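Local coordinates for protein trigger factor (Thermotoga maritima, PDB 2NSA) that probably acts as a ribosome-associated chaperone that keeps newly made proteins open and isomerises peptidyl-prolyl bonds, the fragment here being its C-terminal chaperone domain, at residues 148-151 / 152-156; 92-95 / 96-100; 140-143 / 144-147; 84-87 / 88-91; 125-128 / 129-133. All blocks are in the same frame, centred on the assembly; numbering follows the deposited sequence.

Contact 1: residues 148-151 / 152-156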
loop_
_atom_site.group_PDB
_atom_site.type_symbol
_atom_site.label_atom_id
_atom_site.label_comp_id
_atom_site.label_asym_id
_atom_site.label_seq_id
_atom_site.Cartn_x
_atom_site.Cartn_y
_atom_site.Cartn_z
ATOM N N TRP A 148 7.415 -5.327 -5.107
ATOM C CA TRP A 148 6.416 -5.169 -4.059
ATOM C C TRP A 148 5.151 -4.515 -4.591
ATOM O O TRP A 148 4.042 -4.938 -4.263
ATOM C CB TRP A 148 6.968 -4.335 -2.907
ATOM C CG TRP A 148 5.923 -4.022 -1.880
ATOM C CD1 TRP A 148 5.320 -2.817 -1.665
ATOM C CD2 TRP A 148 5.361 -4.930 -0.927
ATOM N NE1 TRP A 148 4.419 -2.913 -0.631
ATOM C CE2 TRP A 148 4.425 -4.199 -0.158
ATOM C CE3 TRP A 148 5.561 -6.287 -0.645
ATOM C CZ2 TRP A 148 3.685 -4.781 0.877
ATOM C CZ3 TRP A 148 4.826 -6.867 0.385
ATOM C CH2 TRP A 148 3.898 -6.110 1.135
ATOM N N ALA A 149 5.308 -3.472 -5.403
ATOM C CA ALA A 149 4.143 -2.792 -5.965
ATOM C C ALA A 149 3.267 -3.773 -6.733
ATOM O O ALA A 149 2.043 -3.763 -6.600
ATOM C CB ALA A 149 4.579 -1.667 -6.886
ATOM N N ILE A 150 3.900 -4.610 -7.550
ATOM C CA ILE A 150 3.160 -5.595 -8.333
ATOM C C ILE A 150 2.482 -6.629 -7.437
ATOM O O ILE A 150 1.300 -6.938 -7.619
ATOM C CB ILE A 150 4.081 -6.326 -9.329
ATOM C CG1 ILE A 150 4.670 -5.317 -10.326
ATOM C CG2 ILE A 150 3.288 -7.410 -10.058
ATOM C CD1 ILE A 150 5.780 -5.900 -11.191
ATOM N N LEU A 151 3.228 -7.152 -6.466
ATOM C CA LEU A 151 2.707 -8.159 -5.543
ATOM C C LEU A 151 1.500 -7.642 -4.769
ATOM O O LEU A 151 0.477 -8.321 -4.665
ATOM C CB LEU A 151 3.800 -8.583 -4.555
ATOM C CG LEU A 151 3.456 -9.733 -3.614
ATOM C CD1 LEU A 151 3.503 -11.045 -4.412
ATOM C CD2 LEU A 151 4.462 -9.799 -2.478
ATOM N N LYS A 152 1.636 -6.442 -4.215
ATOM C CA LYS A 152 0.577 -5.810 -3.445
ATOM C C LYS A 152 -0.673 -5.618 -4.292
ATOM O O LYS A 152 -1.783 -5.902 -3.836
ATOM C CB LYS A 152 1.081 -4.466 -2.918
ATOM C CG LYS A 152 0.057 -3.633 -2.189
ATOM C CD LYS A 152 0.741 -2.399 -1.616
ATOM C CE LYS A 152 -0.205 -1.542 -0.820
ATOM N NZ LYS A 152 0.479 -0.283 -0.405
ATOM N N ARG A 153 -0.500 -5.153 -5.527
ATOM C CA ARG A 153 -1.648 -4.953 -6.405
ATOM C C ARG A 153 -2.361 -6.273 -6.678
ATOM O O ARG A 153 -3.591 -6.329 -6.676
ATOM C CB ARG A 153 -1.228 -4.316 -7.738
ATOM C CG ARG A 153 -2.398 -4.086 -8.695
ATOM C CD ARG A 153 -3.512 -3.259 -8.047
ATOM N NE ARG A 153 -3.179 -1.844 -7.906
ATOM C CZ ARG A 153 -3.066 -0.991 -8.921
ATOM N NH1 ARG A 153 -3.259 -1.404 -10.168
ATOM N NH2 ARG A 153 -2.773 0.283 -8.687
ATOM N N LYS A 154 -1.598 -7.336 -6.899
ATOM C CA LYS A 154 -2.207 -8.629 -7.172
ATOM C C LYS A 154 -2.965 -9.155 -5.957
ATOM O O LYS A 154 -4.066 -9.683 -6.091
ATOM C CB LYS A 154 -1.138 -9.622 -7.633
ATOM C CG LYS A 154 -0.591 -9.246 -9.004
ATOM C CD LYS A 154 0.767 -9.843 -9.301
ATOM C CE LYS A 154 0.710 -11.344 -9.359
ATOM N NZ LYS A 154 1.974 -11.898 -9.917
ATOM N N VAL A 155 -2.393 -8.993 -4.770
ATOM C CA VAL A 155 -3.061 -9.457 -3.566
ATOM C C VAL A 155 -4.351 -8.673 -3.336
ATOM O O VAL A 155 -5.396 -9.262 -3.053
ATOM C CB VAL A 155 -2.137 -9.342 -2.329
ATOM C CG1 VAL A 155 -2.915 -9.653 -1.051
ATOM C CG2 VAL A 155 -0.972 -10.314 -2.474
ATOM N N LEU A 156 -4.294 -7.351 -3.468
ATOM C CA LEU A 156 -5.499 -6.550 -3.269
ATOM C C LEU A 156 -6.591 -6.913 -4.278
ATOM O O LEU A 156 -7.755 -7.074 -3.903
ATOM C CB LEU A 156 -5.178 -5.059 -3.377
ATOM C CG LEU A 156 -4.214 -4.550 -2.301
ATOM C CD1 LEU A 156 -3.858 -3.107 -2.631
ATOM C CD2 LEU A 156 -4.835 -4.658 -0.915
HETATM O O HOH W 1 3.069 -0.822 0.961
#

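Contact 2: residues 92-95 / 96-100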
loop_
_atom_site.group_PDB
_atom_site.type_symbol
_atom_site.label_atom_id
_atom_site.label_comp_id
_atom_site.label_asym_id
_atom_site.label_seq_id
_atom_site.Cartn_x
_atom_site.Cartn_y
_atom_site.Cartn_z
ATOM N N ILE A 92 3.183 -0.523 8.599
ATOM C CA ILE A 92 3.936 -1.715 8.973
ATOM C C ILE A 92 2.986 -2.906 9.073
ATOM O O ILE A 92 3.294 -4.003 8.589
ATOM C CB ILE A 92 4.672 -1.505 10.314
ATOM C CG1 ILE A 92 5.779 -0.468 10.120
ATOM C CG2 ILE A 92 5.312 -2.812 10.787
ATOM C CD1 ILE A 92 6.491 -0.082 11.425
ATOM N N LYS A 93 1.836 -2.693 9.707
ATOM C CA LYS A 93 0.843 -3.755 9.834
ATOM C C LYS A 93 0.315 -4.166 8.464
ATOM O O LYS A 93 0.212 -5.359 8.155
ATOM C CB LYS A 93 -0.331 -3.292 10.698
ATOM C CG LYS A 93 0.014 -3.132 12.160
ATOM C CD LYS A 93 -1.186 -2.613 12.932
ATOM C CE LYS A 93 -0.884 -2.467 14.398
ATOM N NZ LYS A 93 -2.057 -1.908 15.128
ATOM N N ARG A 94 -0.013 -3.170 7.648
ATOM C CA ARG A 94 -0.546 -3.412 6.319
ATOM C C ARG A 94 0.427 -4.222 5.471
ATOM O O ARG A 94 0.036 -5.193 4.813
ATOM C CB ARG A 94 -0.851 -2.082 5.623
ATOM C CG ARG A 94 -1.762 -2.220 4.416
ATOM C CD ARG A 94 -2.105 -0.875 3.782
ATOM N NE ARG A 94 -2.729 0.059 4.714
ATOM C CZ ARG A 94 -2.085 1.050 5.324
ATOM N NH1 ARG A 94 -0.793 1.234 5.101
ATOM N NH2 ARG A 94 -2.737 1.870 6.143
ATOM N N ASP A 95 1.697 -3.829 5.473
ATOM C CA ASP A 95 2.667 -4.561 4.675
ATOM C C ASP A 95 2.836 -6.001 5.155
ATOM O O ASP A 95 3.012 -6.907 4.344
ATOM C CB ASP A 95 4.006 -3.820 4.631
ATOM C CG ASP A 95 3.925 -2.534 3.820
ATOM O OD1 ASP A 95 2.924 -2.351 3.096
ATOM O OD2 ASP A 95 4.865 -1.708 3.899
ATOM N N ARG A 96 2.774 -6.225 6.466
ATOM C CA ARG A 96 2.886 -7.585 6.982
ATOM C C ARG A 96 1.683 -8.413 6.503
ATOM O O ARG A 96 1.845 -9.553 6.039
ATOM C CB ARG A 96 2.932 -7.578 8.512
ATOM C CG ARG A 96 2.804 -8.967 9.141
ATOM C CD ARG A 96 3.944 -9.893 8.761
ATOM N NE ARG A 96 3.825 -11.154 9.498
ATOM C CZ ARG A 96 4.469 -12.277 9.196
ATOM N NH1 ARG A 96 5.296 -12.318 8.157
ATOM N NH2 ARG A 96 4.276 -13.365 9.928
ATOM N N VAL A 97 0.482 -7.849 6.609
ATOM C CA VAL A 97 -0.731 -8.555 6.179
ATOM C C VAL A 97 -0.666 -8.910 4.693
ATOM O O VAL A 97 -1.002 -10.031 4.292
ATOM C CB VAL A 97 -2.007 -7.708 6.430
ATOM C CG1 VAL A 97 -3.239 -8.440 5.890
ATOM C CG2 VAL A 97 -2.165 -7.449 7.911
ATOM N N ILE A 98 -0.221 -7.959 3.879
ATOM C CA ILE A 98 -0.127 -8.177 2.437
ATOM C C ILE A 98 0.889 -9.260 2.113
ATOM O O ILE A 98 0.631 -10.156 1.290
ATOM C CB ILE A 98 0.234 -6.857 1.706
ATOM C CG1 ILE A 98 -0.962 -5.905 1.787
ATOM C CG2 ILE A 98 0.597 -7.128 0.249
ATOM C CD1 ILE A 98 -0.636 -4.459 1.514
ATOM N N GLU A 99 2.038 -9.194 2.775
ATOM C CA GLU A 99 3.092 -10.182 2.545
ATOM C C GLU A 99 2.611 -11.582 2.933
ATOM O O GLU A 99 2.818 -12.548 2.187
ATOM C CB GLU A 99 4.354 -9.805 3.331
ATOM C CG GLU A 99 5.579 -10.581 2.889
ATOM C CD GLU A 99 6.876 -9.953 3.371
ATOM O OE1 GLU A 99 7.313 -8.928 2.789
ATOM O OE2 GLU A 99 7.450 -10.483 4.337
ATOM N N VAL A 100 1.948 -11.684 4.080
ATOM C CA VAL A 100 1.434 -12.971 4.537
ATOM C C VAL A 100 0.353 -13.495 3.601
ATOM O O VAL A 100 0.326 -14.690 3.305
ATOM C CB VAL A 100 0.865 -12.887 5.968
ATOM C CG1 VAL A 100 0.133 -14.186 6.322
ATOM C CG2 VAL A 100 2.003 -12.673 6.957
#

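Contact 3: residues 140-143 / 144-147. With SO4 (sulfate ion), chain C.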
loop_
_atom_site.group_PDB
_atom_site.type_symbol
_atom_site.label_atom_id
_atom_site.label_comp_id
_atom_site.label_asym_id
_atom_site.label_seq_id
_atom_site.Cartn_x
_atom_site.Cartn_y
_atom_site.Cartn_z
ATOM N N GLN A 140 18.931 -2.680 -7.439
ATOM C CA GLN A 140 18.201 -3.581 -6.548
ATOM C C GLN A 140 17.096 -2.873 -5.772
ATOM O O GLN A 140 16.007 -3.431 -5.584
ATOM C CB GLN A 140 19.156 -4.257 -5.555
ATOM C CG GLN A 140 18.510 -5.427 -4.813
ATOM C CD GLN A 140 19.410 -6.035 -3.751
ATOM O OE1 GLN A 140 20.625 -6.133 -3.928
ATOM N NE2 GLN A 140 18.809 -6.464 -2.645
ATOM N N ASP A 141 17.364 -1.654 -5.312
ATOM C CA ASP A 141 16.356 -0.922 -4.550
ATOM C C ASP A 141 15.101 -0.714 -5.397
ATOM O O ASP A 141 13.990 -1.024 -4.963
ATOM C CB ASP A 141 16.926 0.411 -4.040
ATOM C CG ASP A 141 17.380 1.336 -5.160
ATOM O OD1 ASP A 141 17.826 0.849 -6.214
ATOM O OD2 ASP A 141 17.306 2.563 -4.964
ATOM N N LEU A 142 15.286 -0.217 -6.615
ATOM C CA LEU A 142 14.175 0.014 -7.529
ATOM C C LEU A 142 13.456 -1.299 -7.857
ATOM O O LEU A 142 12.223 -1.357 -7.904
ATOM C CB LEU A 142 14.698 0.659 -8.818
ATOM C CG LEU A 142 13.659 0.926 -9.904
ATOM C CD1 LEU A 142 12.605 1.878 -9.372
ATOM C CD2 LEU A 142 14.343 1.527 -11.136
ATOM N N ARG A 143 14.230 -2.358 -8.072
ATOM C CA ARG A 143 13.657 -3.659 -8.388
ATOM C C ARG A 143 12.776 -4.173 -7.238
ATOM O O ARG A 143 11.683 -4.695 -7.470
ATOM C CB ARG A 143 14.774 -4.664 -8.708
ATOM C CG ARG A 143 14.270 -5.989 -9.244
ATOM C CD ARG A 143 15.373 -6.778 -9.940
ATOM N NE ARG A 143 16.479 -7.109 -9.048
ATOM C CZ ARG A 143 17.669 -6.515 -9.063
ATOM N NH1 ARG A 143 17.926 -5.545 -9.930
ATOM N NH2 ARG A 143 18.610 -6.894 -8.206
ATOM N N GLU A 144 13.238 -4.013 -6.000
ATOM C CA GLU A 144 12.454 -4.469 -4.849
ATOM C C GLU A 144 11.162 -3.667 -4.728
ATOM O O GLU A 144 10.116 -4.215 -4.375
ATOM C CB GLU A 144 13.259 -4.339 -3.551
ATOM C CG GLU A 144 14.444 -5.281 -3.480
ATOM C CD GLU A 144 15.296 -5.081 -2.238
ATOM O OE1 GLU A 144 15.220 -3.991 -1.631
ATOM O OE2 GLU A 144 16.051 -6.011 -1.887
ATOM N N GLU A 145 11.234 -2.374 -5.023
ATOM C CA GLU A 145 10.051 -1.518 -4.946
ATOM C C GLU A 145 9.029 -1.913 -6.010
ATOM O O GLU A 145 7.827 -1.971 -5.740
ATOM C CB GLU A 145 10.445 -0.044 -5.114
ATOM C CG GLU A 145 11.487 0.416 -4.102
ATOM C CD GLU A 145 12.015 1.816 -4.372
ATOM O OE1 GLU A 145 12.177 2.184 -5.556
ATOM O OE2 GLU A 145 12.290 2.541 -3.393
ATOM N N LEU A 146 9.501 -2.200 -7.217
ATOM C CA LEU A 146 8.593 -2.587 -8.290
ATOM C C LEU A 146 7.951 -3.933 -7.972
ATOM O O LEU A 146 6.742 -4.106 -8.127
ATOM C CB LEU A 146 9.349 -2.684 -9.615
ATOM C CG LEU A 146 8.470 -2.935 -10.840
ATOM C CD1 LEU A 146 7.396 -1.868 -10.953
ATOM C CD2 LEU A 146 9.353 -2.948 -12.082
ATOM N N ARG A 147 8.773 -4.885 -7.537
ATOM C CA ARG A 147 8.291 -6.217 -7.191
ATOM C C ARG A 147 7.181 -6.117 -6.150
ATOM O O ARG A 147 6.125 -6.733 -6.292
ATOM C CB ARG A 147 9.437 -7.070 -6.637
ATOM C CG ARG A 147 9.081 -8.538 -6.434
ATOM C CD ARG A 147 10.231 -9.300 -5.779
ATOM N NE ARG A 147 11.464 -9.282 -6.566
ATOM C CZ ARG A 147 11.677 -10.010 -7.659
ATOM N NH1 ARG A 147 10.732 -10.826 -8.112
ATOM N NH2 ARG A 147 12.843 -9.933 -8.292
HETATM S S SO4 C . 16.899 -9.935 -6.400
HETATM O O1 SO4 C . 17.226 -11.255 -6.974
HETATM O O2 SO4 C . 15.854 -9.289 -7.221
HETATM O O3 SO4 C . 18.109 -9.090 -6.385
HETATM O O4 SO4 C . 16.405 -10.106 -5.018
#

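Contact 4: residues 84-87 / 88-91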
loop_
_atom_site.group_PDB
_atom_site.type_symbol
_atom_site.label_atom_id
_atom_site.label_comp_id
_atom_site.label_asym_id
_atom_site.label_seq_id
_atom_site.Cartn_x
_atom_site.Cartn_y
_atom_site.Cartn_z
ATOM N N LEU A 84 1.487 10.811 12.583
ATOM C CA LEU A 84 2.429 10.137 11.708
ATOM C C LEU A 84 2.850 8.796 12.295
ATOM O O LEU A 84 3.056 7.824 11.560
ATOM C CB LEU A 84 3.653 11.026 11.473
ATOM C CG LEU A 84 4.687 10.574 10.442
ATOM C CD1 LEU A 84 4.002 10.214 9.133
ATOM C CD2 LEU A 84 5.706 11.690 10.229
ATOM N N LYS A 85 2.966 8.730 13.619
ATOM C CA LYS A 85 3.363 7.479 14.255
ATOM C C LYS A 85 2.298 6.417 14.014
ATOM O O LYS A 85 2.612 5.265 13.707
ATOM C CB LYS A 85 3.564 7.661 15.762
ATOM C CG LYS A 85 4.078 6.394 16.447
ATOM C CD LYS A 85 4.146 6.534 17.965
ATOM C CE LYS A 85 5.150 7.593 18.403
ATOM N NZ LYS A 85 5.200 7.648 19.897
ATOM N N GLU A 86 1.034 6.802 14.150
ATOM C CA GLU A 86 -0.043 5.842 13.949
ATOM C C GLU A 86 -0.117 5.414 12.485
ATOM O O GLU A 86 -0.391 4.248 12.189
ATOM C CB GLU A 86 -1.382 6.430 14.409
ATOM C CG GLU A 86 -2.124 5.548 15.417
ATOM C CD GLU A 86 -1.287 5.214 16.654
ATOM O OE1 GLU A 86 -0.810 6.147 17.336
ATOM O OE2 GLU A 86 -1.110 4.014 16.949
ATOM N N ARG A 87 0.133 6.351 11.573
ATOM C CA ARG A 87 0.108 6.045 10.142
ATOM C C ARG A 87 1.228 5.071 9.801
ATOM O O ARG A 87 1.039 4.138 9.016
ATOM C CB ARG A 87 0.276 7.320 9.309
ATOM C CG ARG A 87 -0.919 8.263 9.376
ATOM C CD ARG A 87 -0.825 9.343 8.308
ATOM N NE ARG A 87 -2.000 10.214 8.288
ATOM C CZ ARG A 87 -2.247 11.110 7.336
ATOM N NH1 ARG A 87 -1.402 11.254 6.324
ATOM N NH2 ARG A 87 -3.343 11.858 7.391
ATOM N N ILE A 88 2.397 5.294 10.395
ATOM C CA ILE A 88 3.541 4.424 10.147
ATOM C C ILE A 88 3.284 3.033 10.704
ATOM O O ILE A 88 3.599 2.033 10.050
ATOM C CB ILE A 88 4.831 5.004 10.758
ATOM C CG1 ILE A 88 5.269 6.218 9.926
ATOM C CG2 ILE A 88 5.942 3.955 10.777
ATOM C CD1 ILE A 88 6.420 7.001 10.520
ATOM N N LEU A 89 2.716 2.963 11.905
ATOM C CA LEU A 89 2.416 1.661 12.488
ATOM C C LEU A 89 1.410 0.952 11.591
ATOM O O LEU A 89 1.515 -0.257 11.360
ATOM C CB LEU A 89 1.844 1.810 13.902
ATOM C CG LEU A 89 1.403 0.529 14.614
ATOM C CD1 LEU A 89 2.530 -0.485 14.660
ATOM C CD2 LEU A 89 0.947 0.893 16.020
ATOM N N ASP A 90 0.431 1.696 11.085
ATOM C CA ASP A 90 -0.562 1.076 10.208
ATOM C C ASP A 90 0.091 0.561 8.923
ATOM O O ASP A 90 -0.301 -0.489 8.418
ATOM C CB ASP A 90 -1.694 2.052 9.873
ATOM C CG ASP A 90 -2.741 2.133 10.975
ATOM O OD1 ASP A 90 -2.804 1.214 11.822
ATOM O OD2 ASP A 90 -3.518 3.110 10.985
ATOM N N ASP A 91 1.085 1.283 8.399
ATOM C CA ASP A 91 1.765 0.843 7.180
ATOM C C ASP A 91 2.519 -0.459 7.450
ATOM O O ASP A 91 2.527 -1.374 6.618
ATOM C CB ASP A 91 2.784 1.871 6.665
ATOM C CG ASP A 91 2.144 3.137 6.122
ATOM O OD1 ASP A 91 0.970 3.097 5.704
ATOM O OD2 ASP A 91 2.840 4.177 6.095
#

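Contact 5: residues 125-128 / 129-133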
loop_
_atom_site.group_PDB
_atom_site.type_symbol
_atom_site.label_atom_id
_atom_site.label_comp_id
_atom_site.label_asym_id
_atom_site.label_seq_id
_atom_site.Cartn_x
_atom_site.Cartn_y
_atom_site.Cartn_z
ATOM N N TRP A 125 8.116 7.991 -16.490
ATOM C CA TRP A 125 9.455 8.330 -16.044
ATOM C C TRP A 125 10.141 9.231 -17.066
ATOM O O TRP A 125 11.139 9.881 -16.760
ATOM C CB TRP A 125 10.278 7.053 -15.829
ATOM C CG TRP A 125 9.863 6.256 -14.618
ATOM C CD1 TRP A 125 8.998 6.646 -13.631
ATOM C CD2 TRP A 125 10.348 4.964 -14.239
ATOM N NE1 TRP A 125 8.920 5.675 -12.658
ATOM C CE2 TRP A 125 9.740 4.632 -13.007
ATOM C CE3 TRP A 125 11.243 4.050 -14.821
ATOM C CZ2 TRP A 125 9.999 3.429 -12.346
ATOM C CZ3 TRP A 125 11.501 2.853 -14.161
ATOM C CH2 TRP A 125 10.879 2.555 -12.936
ATOM N N GLY A 126 9.590 9.271 -18.276
ATOM C CA GLY A 126 10.157 10.100 -19.323
ATOM C C GLY A 126 11.353 9.452 -19.991
ATOM O O GLY A 126 12.249 10.141 -20.483
ATOM N N ILE A 127 11.377 8.124 -20.005
ATOM C CA ILE A 127 12.472 7.392 -20.629
ATOM C C ILE A 127 11.946 6.251 -21.495
ATOM O O ILE A 127 10.764 5.907 -21.442
ATOM C CB ILE A 127 13.457 6.827 -19.571
ATOM C CG1 ILE A 127 12.736 5.863 -18.625
ATOM C CG2 ILE A 127 14.071 7.971 -18.781
ATOM C CD1 ILE A 127 13.652 5.203 -17.600
ATOM N N SER A 128 12.825 5.662 -22.297
ATOM C CA SER A 128 12.412 4.571 -23.167
ATOM C C SER A 128 12.163 3.300 -22.368
ATOM O O SER A 128 12.684 3.135 -21.263
ATOM C CB SER A 128 13.486 4.285 -24.215
ATOM O OG SER A 128 14.524 3.502 -23.660
ATOM N N PRO A 129 11.354 2.384 -22.921
ATOM C CA PRO A 129 11.049 1.120 -22.251
ATOM C C PRO A 129 12.324 0.339 -21.967
ATOM O O PRO A 129 12.464 -0.286 -20.917
ATOM C CB PRO A 129 10.151 0.411 -23.257
ATOM C CG PRO A 129 9.410 1.545 -23.876
ATOM C CD PRO A 129 10.508 2.555 -24.116
ATOM N N ASP A 130 13.263 0.386 -22.905
ATOM C CA ASP A 130 14.511 -0.335 -22.734
ATOM C C ASP A 130 15.342 0.270 -21.614
ATOM O O ASP A 130 16.016 -0.444 -20.871
ATOM C CB ASP A 130 15.311 -0.338 -24.036
ATOM C CG ASP A 130 16.463 -1.311 -23.992
ATOM O OD1 ASP A 130 17.483 -0.993 -23.346
ATOM O OD2 ASP A 130 16.343 -2.405 -24.583
ATOM N N ARG A 131 15.279 1.593 -21.497
ATOM C CA ARG A 131 16.002 2.325 -20.466
ATOM C C ARG A 131 15.418 1.953 -19.105
ATOM O O ARG A 131 16.147 1.723 -18.140
ATOM C CB ARG A 131 15.845 3.828 -20.693
ATOM C CG ARG A 131 16.697 4.693 -19.791
ATOM C CD ARG A 131 18.143 4.601 -20.209
ATOM N NE ARG A 131 19.018 5.452 -19.413
ATOM C CZ ARG A 131 20.317 5.597 -19.654
ATOM N NH1 ARG A 131 20.875 4.948 -20.666
ATOM N NH2 ARG A 131 21.057 6.382 -18.883
ATOM N N ALA A 132 14.090 1.896 -19.038
ATOM C CA ALA A 132 13.411 1.555 -17.795
ATOM C C ALA A 132 13.746 0.136 -17.353
ATOM O O ALA A 132 14.045 -0.099 -16.182
ATOM C CB ALA A 132 11.898 1.717 -17.955
ATOM N N LYS A 133 13.697 -0.815 -18.284
ATOM C CA LYS A 133 14.008 -2.198 -17.945
ATOM C C LYS A 133 15.458 -2.376 -17.497
ATOM O O LYS A 133 15.754 -3.233 -16.663
ATOM C CB LYS A 133 13.693 -3.120 -19.126
ATOM C CG LYS A 133 12.199 -3.347 -19.311
ATOM C CD LYS A 133 11.896 -4.287 -20.461
ATOM C CE LYS A 133 12.228 -3.648 -21.794
ATOM N NZ LYS A 133 11.869 -4.546 -22.923
#

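Contact 1: residues 148-151 / 152-156
Trp148 and Lys152 stand one turn apart on helix 140-160, where residues 148-151 and 152-156 form one unbroken alpha-helical run. Four successive i to i+4 hydrogen bonds tie the turns together, from Lys152 N to Trp148 O (2.8 Å), then from Arg153, Lys154 and Val155 back to Ala149, Ile150 and Leu151. The indole of Trp148 swings forward along the helix because CG lies anti to the backbone N (chi1 174°). Lys152 CB sits over one face of the ring, displaced toward its rim, and farther out Lys152 CD approaches Trp148 NE1 at 3.8 Å. The lysine runs fully extended and crosses the indole at a slant, bringing NZ close enough to share a water with it: that water accepts from Trp148 NE1 at the ring edge, in plane, at 3.0 Å and from Lys152 NZ at 3.0 Å. Ile150 and Lys154 run side by side in the same direction, Ile150 CG2 meeting Lys154 CD at 3.6 Å, while the ammonium of Lys154 goes on to a salt bridge with Glu113. Ile150 packs on Leu114 of helix 111-125, and Val155 on Ala102 of helix 77-105. Both lysines thus lend methylene carbons to apolar neighbours and carry their ammonium groups beyond them: Lys152 NZ donates to the shared water, while Lys154 NZ, paired with Glu113, also bonds Ser108 O.

Contact 2: residues 92-95 / 96-100
Ile98 lies against Arg94 one turn back on helix 77-105, and its side chain can be followed outward atom by atom. Its CB is 3.5 Å from Arg94 O, the carbonyl that also accepts the backbone hydrogen bond from Ile98 N (2.9 Å). CG1, anti to the carbonyl carbon of its own residue (chi1 -70°), stays over that oxygen at 3.3 Å from Arg94 O. At the tip, Ile98 CD1 remains 3.4 Å from Arg94 O and meets Arg94 CG at 3.8 Å, the two side chains running alongside each other in the same direction. The other branch, CG2, faces the indole of Trp148 on helix 140-160, and the stem of Lys152 reaches CD1. Beyond CG the arginine bends at chi3 and carries its polar end away from the isoleucine: NH1 forms a salt bridge with Asp91, and NE gives a hydrogen bond to Leu34 O. On another side of the helix Val97 CG2 nestles against Lys93 O at 3.2 Å, and Val97 itself packs on Val41. The guanidinium of Arg96 has Val100 CG2 over the centre of one face, 3.3 Å above its plane. Apolar carbon therefore lies against the carbonyl oxygens of Lys93 and Arg94 and along the arginine stem, while the charge of Arg94 is held at its far end by a carboxylate and a backbone oxygen, which probably limits the chain's freedom.

Contact 3: residues 140-143 / 144-147
Gln140 and Glu144 make a polar, surface contact across the first turn of helix 140-160, beside a sulfate probably taken from the crystallisation liquor. Gln140 NE2 donates to Glu144 OE2 at 2.9 Å and 165°; the acceptor lies in the amide plane, but the donor comes from above the carboxylate plane, the two planes being 79° apart. Arg143 grips the anion edge-on with two nearly straight bonds, NE to sulfate O2 (2.9 Å) and NH2 to sulfate O3 (2.9 Å), while Gln140 CA covers part of one guanidinium face. Arg143 NH1 donates to Val136 O of helix 129-138. Arg147, one turn on, adds a longer bond from NH2 to sulfate O2 at 3.3 Å. A leucine in place of Arg143 would probably leave the sulfate with Arg147 as its sole partner of this pair and take from Val136 O the bond from NH1. Two arginines spaced i and i+4, closing on one oxyanion, form the kind of anion-binding pair that a crystallisation sulfate often marks, no natural ligand being implied.

Contact 4: residues 84-87 / 88-91
Leu84 O accepts from Ile88 N at 2.9 Å, the first of four consecutive i to i+4 backbone bonds that join residues 84-87 to 88-91. Both belong to the long alpha-helix 77-105 of the C-terminal chaperone domain, here near the surface. Leu84 and Ile88 form the apolar pair of this turn: Leu84 CG meets Ile88 CD1 at 4.0 Å, the side chains slanting across each other. With CG1 anti to its carbonyl carbon (chi1 -72°), Ile88 trails back over the preceding turn, CG1 resting 3.2 Å from Leu84 O. Helix 47-64 covers this side, Ala57 touching Leu84 and Leu53 touching Ile88. Glu86 and Leu89 run side by side, with Glu86 OE2 3.9 Å from Leu89 CD2. Arg87 stretches out to a salt bridge with Glu83, whereas Asp91 directs OD1 to Arg94 NH1, one turn farther along. An alanine at Asp91 is likely to leave the guanidinium of Arg94 without its carboxylate mate and less firmly placed. The aspartate folds back over the helix, its CG anti to its own carbonyl carbon, and Asp91 CG ends 3.3 Å from Arg87 O.

Contact 5: residues 125-128 / 129-133
The indole of Trp125 meets Ala132 through its six-membered ring, CE3 and CZ3 each lying 4.0 Å from Ala132 CB, with the methyl approaching obliquely. Ile127 reaches the same methyl: its CD1 is 3.9 Å from Ala132 CB and lies closer still, at 3.6 Å, to Ala132 N. Ile127 CG1 stands between its backbone N and carbonyl carbon (chi1 60°), which turns the branch into the first turn of the new helix, and Ile127 CB also touches Arg131 CG at 3.9 Å. The segment is a helix-loop-helix corner. Helix 111-125 closes in a Schellman motif, with Gly126 at positive phi as its C-prime residue, Ile127 N bonding back to Ala122 O and Gly126 N to Pro123 O. Two residues later Ser128 is the N-cap of helix 129-138, and its OG accepts from Arg131 N at 3.0 Å. The regular helical bond follows, from Ala132 N to Ser128 O at 2.9 Å. Pro129 occupies the first turn of that helix, where its lack of a backbone N-H costs no helical bond. Ala132 also rests on Ala122 of the preceding helix, and Lys133 NZ crosses back to a salt bridge with Glu119.

Along the chain the order is contact 4, contact 2, contact 5, contact 3, contact 1, all within the all-helical C-terminal chaperone domain. Contacts 4 and 2 adjoin on helix 77-105, their centres about 13 Å apart; contacts 3 and 1 do likewise on helix 140-160, also about 13 Å apart. The two helices meet where contacts 1 and 2 touch, Trp148 CZ2 lying 3.4 Å from Asp95 OD1. Contact 5, at the corner between helices 111-125 and 129-138, touches contact 3 through Leu142 and Trp125. Contacts 4 and 5 are on opposite sides of the chain's centre, about 33 Å between centres, so the five contacts cross the domain, helices 77-105 and 140-160 packing together in between.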